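Local atomic coordinates of aminoacyltransferase FemA (Staphylococcus aureus, PDB entry 1LRZ), a protein that adds glycines 2 and 3 of the pentaglycine bridge of staphylococcal peptidoglycan, using glycyl-tRNA as donor. Residues Cys102-Ile107 against Asp396-Ile401; Leu57-Pro62 against Tyr69-Arg74. One frame throughout, in Å; residues are numbered along the deposited sequence.

Contact 1. Residues Cys102-Ile107 against Asp396-Ile401; sequences CLYLHI and DFIKPI
His106 and Ile107 meet Asp396 and Phe397 at the buried end of an antiparallel strand pair in the mixed sheet of FemA, where strand 397-400, from near the C-terminus, pairs with strand 104-107. The short axes run 4.6 Å apart at 167°. Ile107 and Phe397 form a hydrogen-bonded pair with bonds in both directions, Ile107 N to Phe397 O at 2.8 Å being nearly straight. Leu105 and Lys399 form a second hydrogen-bonded pair, again with a bond each way. On the face carrying Ile107 and Phe397, Ile107 CG1 sits between its backbone N and carbonyl carbon (chi1 62°), which lays it 3.6 Å from Phe397 CB; helix 83-98, through Phe90 and Leu93, packs against Ile107 and Leu105 there. On the other face Tyr104 and Ile398 stand side by side, pointing the same way, with Tyr104 CD1 3.8 Å from Ile398 CG2.

Toward Pro400 and Ile401 the contact comes nearer to solvent. Tyr104 and Pro400 form a non-hydrogen-bonded pair, and beyond it Ile401 N reaches Leu103 O at 2.7 Å from above the carbonyl plane. Ile398, Lys399, Pro400 and Ile401 are all partly exposed, and the extended Lys399 chain leads away, its NZ hydrogen-bonded to Leu138 O. Ile401 still packs closely on Cys102, its CG1 3.7 Å from Cys102 SG.

Back at the buried end, His106 donates nearly straight from NE2 to Asp396 OD2, while its ND1 is bonded to Tyr69 OH, so both ring nitrogens are held. The carboxylate plane is turned 40° from the ring; OD2 lies almost in the ring plane, 2.7 Å from NE2, and accepts through its anti lone pair.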
ATOM      1  N   CYS A 102      -8.960  15.862 -28.119  1.00 22.50           N
ATOM      2  CA  CYS A 102      -9.368  14.739 -27.308  1.00 20.49           C
ATOM      3  C   CYS A 102     -10.541  14.024 -27.962  1.00 20.24           C
ATOM      4  O   CYS A 102     -11.456  14.667 -28.485  1.00 21.15           O
ATOM      5  CB  CYS A 102      -9.767  15.227 -25.914  1.00 21.23           C
ATOM      6  SG  CYS A 102     -10.378  13.919 -24.834  1.00 24.55           S
ATOM      7  N   LEU A 103     -10.504  12.694 -27.944  1.00 17.96           N
ATOM      8  CA  LEU A 103     -11.589  11.882 -28.482  1.00 19.50           C
ATOM      9  C   LEU A 103     -12.544  11.590 -27.324  1.00 20.60           C
ATOM     10  O   LEU A 103     -13.764  11.643 -27.481  1.00 20.68           O
ATOM     11  CB  LEU A 103     -11.061  10.557 -29.041  1.00 19.85           C
ATOM     12  CG  LEU A 103     -12.163   9.561 -29.417  1.00 18.78           C
ATOM     13  CD1 LEU A 103     -13.136  10.192 -30.416  1.00 20.63           C
ATOM     14  CD2 LEU A 103     -11.525   8.304 -30.009  1.00 22.50           C
ATOM     15  N   TYR A 104     -11.974  11.237 -26.173  1.00 20.55           N
ATOM     16  CA  TYR A 104     -12.755  10.987 -24.965  1.00 20.94           C
ATOM     17  C   TYR A 104     -11.886  11.183 -23.732  1.00 20.77           C
ATOM     18  O   TYR A 104     -10.687  10.903 -23.757  1.00 20.34           O
ATOM     19  CB  TYR A 104     -13.401   9.590 -24.967  1.00 22.52           C
ATOM     20  CG  TYR A 104     -12.472   8.412 -24.806  1.00 19.95           C
ATOM     21  CD1 TYR A 104     -12.465   7.657 -23.628  1.00 22.67           C
ATOM     22  CD2 TYR A 104     -11.658   8.006 -25.850  1.00 21.71           C
ATOM     23  CE1 TYR A 104     -11.666   6.508 -23.510  1.00 23.77           C
ATOM     24  CE2 TYR A 104     -10.854   6.868 -25.749  1.00 24.00           C
ATOM     25  CZ  TYR A 104     -10.865   6.123 -24.578  1.00 24.72           C
ATOM     26  OH  TYR A 104     -10.075   5.001 -24.495  1.00 25.12           O
ATOM     27  N   LEU A 105     -12.505  11.704 -22.675  1.00 21.54           N
ATOM     28  CA  LEU A 105     -11.840  11.999 -21.412  1.00 21.64           C
ATOM     29  C   LEU A 105     -12.296  11.005 -20.348  1.00 22.62           C
ATOM     30  O   LEU A 105     -13.492  10.859 -20.083  1.00 21.54           O
ATOM     31  CB  LEU A 105     -12.170  13.430 -20.985  1.00 21.40           C
ATOM     32  CG  LEU A 105     -11.826  13.878 -19.560  1.00 19.05           C
ATOM     33  CD1 LEU A 105     -10.335  13.724 -19.298  1.00 16.25           C
ATOM     34  CD2 LEU A 105     -12.266  15.328 -19.386  1.00 18.00           C
ATOM     35  N   HIS A 106     -11.321  10.333 -19.745  1.00 17.97           N
ATOM     36  CA  HIS A 106     -11.558   9.315 -18.734  1.00 17.77           C
ATOM     37  C   HIS A 106     -11.077   9.791 -17.351  1.00 19.02           C
ATOM     38  O   HIS A 106      -9.895  10.101 -17.175  1.00 20.80           O
ATOM     39  CB  HIS A 106     -10.806   8.042 -19.160  1.00 14.67           C
ATOM     40  CG  HIS A 106     -10.837   6.934 -18.155  1.00 17.02           C
ATOM     41  ND1 HIS A 106      -9.984   5.851 -18.227  1.00 21.41           N
ATOM     42  CD2 HIS A 106     -11.603   6.740 -17.055  1.00 17.39           C
ATOM     43  CE1 HIS A 106     -10.224   5.040 -17.210  1.00 21.93           C
ATOM     44  NE2 HIS A 106     -11.201   5.558 -16.486  1.00 20.49           N
ATOM     45  N   ILE A 107     -11.991   9.874 -16.386  1.00 15.63           N
ATOM     46  CA  ILE A 107     -11.622  10.287 -15.030  1.00 18.33           C
ATOM     47  C   ILE A 107     -11.954   9.193 -14.001  1.00 18.56           C
ATOM     48  O   ILE A 107     -12.954   8.478 -14.130  1.00 18.19           O
ATOM     49  CB  ILE A 107     -12.341  11.587 -14.597  1.00 19.20           C
ATOM     50  CG1 ILE A 107     -13.855  11.363 -14.584  1.00 24.45           C
ATOM     51  CG2 ILE A 107     -11.974  12.742 -15.554  1.00 19.46           C
ATOM     52  CD1 ILE A 107     -14.643  12.466 -13.887  1.00 26.43           C
ATOM     53  N   ASP A 396     -15.227   5.069 -12.291  1.00 18.48           N
ATOM     54  CA  ASP A 396     -14.820   5.717 -13.537  1.00 19.54           C
ATOM     55  C   ASP A 396     -15.907   6.421 -14.330  1.00 20.42           C
ATOM     56  O   ASP A 396     -17.038   5.947 -14.413  1.00 21.19           O
ATOM     57  CB  ASP A 396     -14.170   4.682 -14.441  1.00 19.07           C
ATOM     58  CG  ASP A 396     -13.017   3.984 -13.773  1.00 23.55           C
ATOM     59  OD1 ASP A 396     -13.267   3.166 -12.854  1.00 22.34           O
ATOM     60  OD2 ASP A 396     -11.863   4.264 -14.163  1.00 20.46           O
ATOM     61  N   PHE A 397     -15.545   7.551 -14.928  1.00 21.05           N
ATOM     62  CA  PHE A 397     -16.473   8.319 -15.746  1.00 20.87           C
ATOM     63  C   PHE A 397     -15.790   8.673 -17.064  1.00 24.15           C
ATOM     64  O   PHE A 397     -14.615   9.071 -17.102  1.00 23.59           O
ATOM     65  CB  PHE A 397     -16.915   9.604 -15.034  1.00 22.94           C
ATOM     66  CG  PHE A 397     -17.523   9.372 -13.676  1.00 24.61           C
ATOM     67  CD1 PHE A 397     -16.716   9.068 -12.580  1.00 18.86           C
ATOM     68  CD2 PHE A 397     -18.901   9.480 -13.487  1.00 21.36           C
ATOM     69  CE1 PHE A 397     -17.270   8.878 -11.313  1.00 20.39           C
ATOM     70  CE2 PHE A 397     -19.464   9.290 -12.220  1.00 22.94           C
ATOM     71  CZ  PHE A 397     -18.642   8.991 -11.129  1.00 21.56           C
ATOM     72  N   ILE A 398     -16.540   8.540 -18.150  1.00 22.99           N
ATOM     73  CA  ILE A 398     -16.014   8.814 -19.473  1.00 22.41           C
ATOM     74  C   ILE A 398     -16.869   9.845 -20.190  1.00 23.14           C
ATOM     75  O   ILE A 398     -18.091   9.736 -20.224  1.00 22.37           O
ATOM     76  CB  ILE A 398     -15.967   7.508 -20.296  1.00 22.16           C
ATOM     77  CG1 ILE A 398     -14.857   6.609 -19.746  1.00 24.96           C
ATOM     78  CG2 ILE A 398     -15.768   7.810 -21.781  1.00 22.95           C
ATOM     79  CD1 ILE A 398     -14.873   5.205 -20.303  1.00 28.58           C
ATOM     80  N   LYS A 399     -16.224  10.872 -20.730  1.00 23.15           N
ATOM     81  CA  LYS A 399     -16.949  11.882 -21.473  1.00 22.80           C
ATOM     82  C   LYS A 399     -16.459  11.853 -22.910  1.00 22.75           C
ATOM     83  O   LYS A 399     -15.333  12.266 -23.208  1.00 21.33           O
ATOM     84  CB  LYS A 399     -16.741  13.280 -20.905  1.00 23.74           C
ATOM     85  CG  LYS A 399     -17.478  14.325 -21.741  1.00 27.55           C
ATOM     86  CD  LYS A 399     -17.333  15.731 -21.211  1.00 32.11           C
ATOM     87  CE  LYS A 399     -18.218  16.682 -22.005  1.00 35.10           C
ATOM     88  NZ  LYS A 399     -18.221  18.034 -21.403  1.00 43.09           N
ATOM     89  N   PRO A 400     -17.287  11.332 -23.820  1.00 24.50           N
ATOM     90  CA  PRO A 400     -16.911  11.264 -25.237  1.00 24.86           C
ATOM     91  C   PRO A 400     -16.912  12.687 -25.785  1.00 24.37           C
ATOM     92  O   PRO A 400     -17.872  13.421 -25.554  1.00 25.14           O
ATOM     93  CB  PRO A 400     -18.036  10.433 -25.854  1.00 26.12           C
ATOM     94  CG  PRO A 400     -18.562   9.631 -24.706  1.00 29.15           C
ATOM     95  CD  PRO A 400     -18.556  10.628 -23.578  1.00 25.82           C
ATOM     96  N   ILE A 401     -15.853  13.085 -26.489  1.00 24.37           N
ATOM     97  CA  ILE A 401     -15.795  14.431 -27.063  1.00 25.08           C
ATOM     98  C   ILE A 401     -16.354  14.437 -28.493  1.00 26.03           C
ATOM     99  O   ILE A 401     -17.072  15.361 -28.882  1.00 28.62           O
ATOM    100  CB  ILE A 401     -14.360  14.977 -27.061  1.00 26.41           C
ATOM    101  CG1 ILE A 401     -13.834  15.032 -25.617  1.00 23.94           C
ATOM    102  CG2 ILE A 401     -14.335  16.365 -27.702  1.00 22.82           C
ATOM    103  CD1 ILE A 401     -14.657  15.911 -24.700  1.00 25.44           C
TER

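Contact 2. Residues Leu57-Pro62 against Tyr69-Arg74; sequences LLTAVP and YFYSNR
Thr59 with Tyr71 and Val61 with Tyr69 are the hydrogen-bonded pairs of this antiparallel contact, joined by four backbone bonds. The shortest runs from Tyr69 N to Val61 O, 2.7 Å and nearly straight at 172°; Tyr71 N meets Thr59 O at 3.0 Å. Between these pairs Ala60 faces Phe70, and here the strands also meet through CA-H...O contacts, Ala60 CA lying 3.2 Å from Tyr69 O.

The clearest side-chain interaction is a CH-pi contact. The methyl CB of Ala60 sits over the middle of the Phe70 ring, 3.7 Å from its centroid and only 10° off the ring normal, so all six ring carbons lie at similar range. Phe70 also meets His41 of strand 39-46 edge to face.

Apolar contacts are thinner elsewhere. With its CG anti to the carbonyl carbon (chi1 -54°), Leu58 brings CD2 to 3.8 Å from Ser72 CA, and CD1 comes within 4.3 Å of Phe70 CD2. On the face with Thr59, Val61 CB meets the Tyr69 ring at its edge.

Among polar groups, Thr59 OG1 lies at the edge of the Tyr71 ring, and the Asn73 side chain crosses that of Thr59 at about a right angle. Tyr71 OH bonds outside the hairpin, to Asp108. Together these contacts form the body of a beta hairpin, strands 52-63 and 67-78, within the mixed sheet.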
ATOM      1  N   LEU A  57      -2.939  15.838 -12.835  1.00 16.68           N
ATOM      2  CA  LEU A  57      -1.933  15.407 -13.773  1.00 18.32           C
ATOM      3  C   LEU A  57      -2.743  14.604 -14.792  1.00 18.42           C
ATOM      4  O   LEU A  57      -3.528  13.726 -14.426  1.00 18.69           O
ATOM      5  CB  LEU A  57      -0.896  14.533 -13.069  1.00 20.41           C
ATOM      6  CG  LEU A  57       0.195  13.898 -13.928  1.00 23.39           C
ATOM      7  CD1 LEU A  57       1.308  13.400 -13.011  1.00 26.20           C
ATOM      8  CD2 LEU A  57      -0.373  12.740 -14.736  1.00 23.06           C
ATOM      9  N   LEU A  58      -2.581  14.935 -16.064  1.00 19.88           N
ATOM     10  CA  LEU A  58      -3.297  14.253 -17.136  1.00 20.50           C
ATOM     11  C   LEU A  58      -2.286  13.656 -18.092  1.00 20.79           C
ATOM     12  O   LEU A  58      -1.217  14.233 -18.304  1.00 21.71           O
ATOM     13  CB  LEU A  58      -4.150  15.247 -17.933  1.00 23.75           C
ATOM     14  CG  LEU A  58      -5.162  16.166 -17.236  1.00 25.25           C
ATOM     15  CD1 LEU A  58      -5.619  17.241 -18.232  1.00 25.91           C
ATOM     16  CD2 LEU A  58      -6.337  15.355 -16.733  1.00 22.88           C
ATOM     17  N   THR A  59      -2.611  12.494 -18.647  1.00 19.58           N
ATOM     18  CA  THR A  59      -1.749  11.875 -19.639  1.00 21.80           C
ATOM     19  C   THR A  59      -2.622  11.669 -20.871  1.00 21.57           C
ATOM     20  O   THR A  59      -3.830  11.449 -20.765  1.00 19.60           O
ATOM     21  CB  THR A  59      -1.166  10.514 -19.182  1.00 23.44           C
ATOM     22  OG1 THR A  59      -2.211   9.695 -18.643  1.00 22.33           O
ATOM     23  CG2 THR A  59      -0.048  10.728 -18.153  1.00 26.80           C
ATOM     24  N   ALA A  60      -2.011  11.763 -22.041  1.00 23.75           N
ATOM     25  CA  ALA A  60      -2.745  11.605 -23.286  1.00 25.13           C
ATOM     26  C   ALA A  60      -2.017  10.633 -24.189  1.00 25.42           C
ATOM     27  O   ALA A  60      -0.789  10.627 -24.252  1.00 26.92           O
ATOM     28  CB  ALA A  60      -2.895  12.959 -23.972  1.00 25.82           C
ATOM     29  N   VAL A  61      -2.792   9.805 -24.876  1.00 26.82           N
ATOM     30  CA  VAL A  61      -2.271   8.809 -25.802  1.00 26.56           C
ATOM     31  C   VAL A  61      -3.029   8.926 -27.139  1.00 26.89           C
ATOM     32  O   VAL A  61      -4.249   9.102 -27.157  1.00 24.75           O
ATOM     33  CB  VAL A  61      -2.456   7.384 -25.207  1.00 28.33           C
ATOM     34  CG1 VAL A  61      -2.427   6.342 -26.297  1.00 30.38           C
ATOM     35  CG2 VAL A  61      -1.344   7.106 -24.181  1.00 29.33           C
ATOM     36  N   PRO A  62      -2.313   8.844 -28.271  1.00 24.71           N
ATOM     37  CA  PRO A  62      -2.975   8.946 -29.576  1.00 24.03           C
ATOM     38  C   PRO A  62      -3.932   7.795 -29.866  1.00 22.14           C
ATOM     39  O   PRO A  62      -3.615   6.635 -29.615  1.00 24.09           O
ATOM     40  CB  PRO A  62      -1.802   9.003 -30.560  1.00 24.62           C
ATOM     41  CG  PRO A  62      -0.716   8.271 -29.847  1.00 31.41           C
ATOM     42  CD  PRO A  62      -0.852   8.758 -28.423  1.00 24.77           C
ATOM     43  N   TYR A  69      -6.653  10.074 -26.268  1.00 18.18           N
ATOM     44  CA  TYR A  69      -7.364   9.523 -25.132  1.00 18.84           C
ATOM     45  C   TYR A  69      -6.748  10.223 -23.919  1.00 19.21           C
ATOM     46  O   TYR A  69      -5.553  10.074 -23.663  1.00 19.27           O
ATOM     47  CB  TYR A  69      -7.127   8.013 -25.054  1.00 21.60           C
ATOM     48  CG  TYR A  69      -7.330   7.425 -23.679  1.00 26.15           C
ATOM     49  CD1 TYR A  69      -8.538   7.568 -23.012  1.00 23.30           C
ATOM     50  CD2 TYR A  69      -6.301   6.730 -23.041  1.00 29.80           C
ATOM     51  CE1 TYR A  69      -8.728   7.033 -21.742  1.00 26.80           C
ATOM     52  CE2 TYR A  69      -6.475   6.188 -21.763  1.00 30.81           C
ATOM     53  CZ  TYR A  69      -7.694   6.344 -21.121  1.00 29.47           C
ATOM     54  OH  TYR A  69      -7.877   5.817 -19.860  1.00 26.60           O
ATOM     55  N   PHE A  70      -7.545  11.021 -23.211  1.00 19.09           N
ATOM     56  CA  PHE A  70      -7.061  11.718 -22.015  1.00 19.75           C
ATOM     57  C   PHE A  70      -7.503  10.963 -20.749  1.00 20.82           C
ATOM     58  O   PHE A  70      -8.667  10.561 -20.626  1.00 19.07           O
ATOM     59  CB  PHE A  70      -7.587  13.163 -21.973  1.00 20.40           C
ATOM     60  CG  PHE A  70      -6.679  14.164 -22.648  1.00 23.67           C
ATOM     61  CD1 PHE A  70      -6.671  14.297 -24.034  1.00 21.22           C
ATOM     62  CD2 PHE A  70      -5.834  14.980 -21.891  1.00 22.84           C
ATOM     63  CE1 PHE A  70      -5.828  15.234 -24.662  1.00 24.45           C
ATOM     64  CE2 PHE A  70      -4.993  15.913 -22.503  1.00 22.93           C
ATOM     65  CZ  PHE A  70      -4.992  16.044 -23.894  1.00 19.05           C
ATOM     66  N   TYR A  71      -6.563  10.785 -19.818  1.00 20.32           N
ATOM     67  CA  TYR A  71      -6.797  10.071 -18.555  1.00 18.59           C
ATOM     68  C   TYR A  71      -6.380  10.952 -17.357  1.00 20.43           C
ATOM     69  O   TYR A  71      -5.289  11.535 -17.367  1.00 18.29           O
ATOM     70  CB  TYR A  71      -5.998   8.752 -18.577  1.00 17.36           C
ATOM     71  CG  TYR A  71      -6.048   7.955 -17.285  1.00 21.56           C
ATOM     72  CD1 TYR A  71      -7.269   7.626 -16.693  1.00 16.03           C
ATOM     73  CD2 TYR A  71      -4.871   7.541 -16.650  1.00 17.19           C
ATOM     74  CE1 TYR A  71      -7.320   6.914 -15.494  1.00 19.06           C
ATOM     75  CE2 TYR A  71      -4.909   6.828 -15.452  1.00 17.90           C
ATOM     76  CZ  TYR A  71      -6.133   6.521 -14.879  1.00 18.26           C
ATOM     77  OH  TYR A  71      -6.177   5.852 -13.680  1.00 16.99           O
ATOM     78  N   SER A  72      -7.239  11.055 -16.334  1.00 18.40           N
ATOM     79  CA  SER A  72      -6.941  11.897 -15.166  1.00 18.70           C
ATOM     80  C   SER A  72      -6.034  11.300 -14.082  1.00 18.43           C
ATOM     81  O   SER A  72      -5.776  11.945 -13.063  1.00 17.11           O
ATOM     82  CB  SER A  72      -8.241  12.378 -14.510  1.00 18.11           C
ATOM     83  OG  SER A  72      -8.925  11.302 -13.886  1.00 21.71           O
ATOM     84  N   ASN A  73      -5.579  10.067 -14.273  1.00 15.71           N
ATOM     85  CA  ASN A  73      -4.669   9.443 -13.317  1.00 17.52           C
ATOM     86  C   ASN A  73      -5.062   9.540 -11.834  1.00 16.02           C
ATOM     87  O   ASN A  73      -4.257   9.976 -11.009  1.00 13.86           O
ATOM     88  CB  ASN A  73      -3.263  10.039 -13.490  1.00 16.84           C
ATOM     89  CG  ASN A  73      -2.691   9.802 -14.888  1.00 25.41           C
ATOM     90  OD1 ASN A  73      -3.081  10.467 -15.859  1.00 26.82           O
ATOM     91  ND2 ASN A  73      -1.771   8.852 -14.998  1.00 17.03           N
ATOM     92  N   ARG A  74      -6.280   9.124 -11.495  1.00 16.41           N
ATOM     93  CA  ARG A  74      -6.769   9.165 -10.108  1.00 19.06           C
ATOM     94  C   ARG A  74      -6.999  10.577  -9.579  1.00 19.18           C
ATOM     95  O   ARG A  74      -7.236  10.774  -8.380  1.00 18.09           O
ATOM     96  CB  ARG A  74      -5.798   8.430  -9.169  1.00 22.29           C
ATOM     97  CG  ARG A  74      -6.057   6.936  -9.036  1.00 28.41           C
ATOM     98  CD  ARG A  74      -7.486   6.701  -8.631  1.00 33.44           C
ATOM     99  NE  ARG A  74      -7.767   5.354  -8.142  1.00 34.48           N
ATOM    100  CZ  ARG A  74      -8.999   4.923  -7.905  1.00 33.99           C
ATOM    101  NH1 ARG A  74      -9.214   3.695  -7.451  1.00 30.54           N
ATOM    102  NH2 ARG A  74     -10.021   5.732  -8.153  1.00 32.36           N
TER

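In the fold
Contact 2 closes before contact 1 opens along the chain, and the two lie side by side in one mixed sheet, their centres about 9 Å apart. Strand 67-78 of contact 2 is the parallel neighbour of strand 102-107 of contact 1, reached through helix 83-98, and His106 N bonds to Phe70 O across that boundary at 2.8 Å. The order across this part of the sheet is therefore 52-63, 67-78, 102-107, 397-400. A local hairpin thus adjoins a strand pair closed only after nearly 290 residues, including the long helices 245-272 and 277-307, so that a strand from near the C-terminus is inserted between 102-107 and the edge strand 141-142 of a sheet whose other edge is the N-terminal strand 2-5.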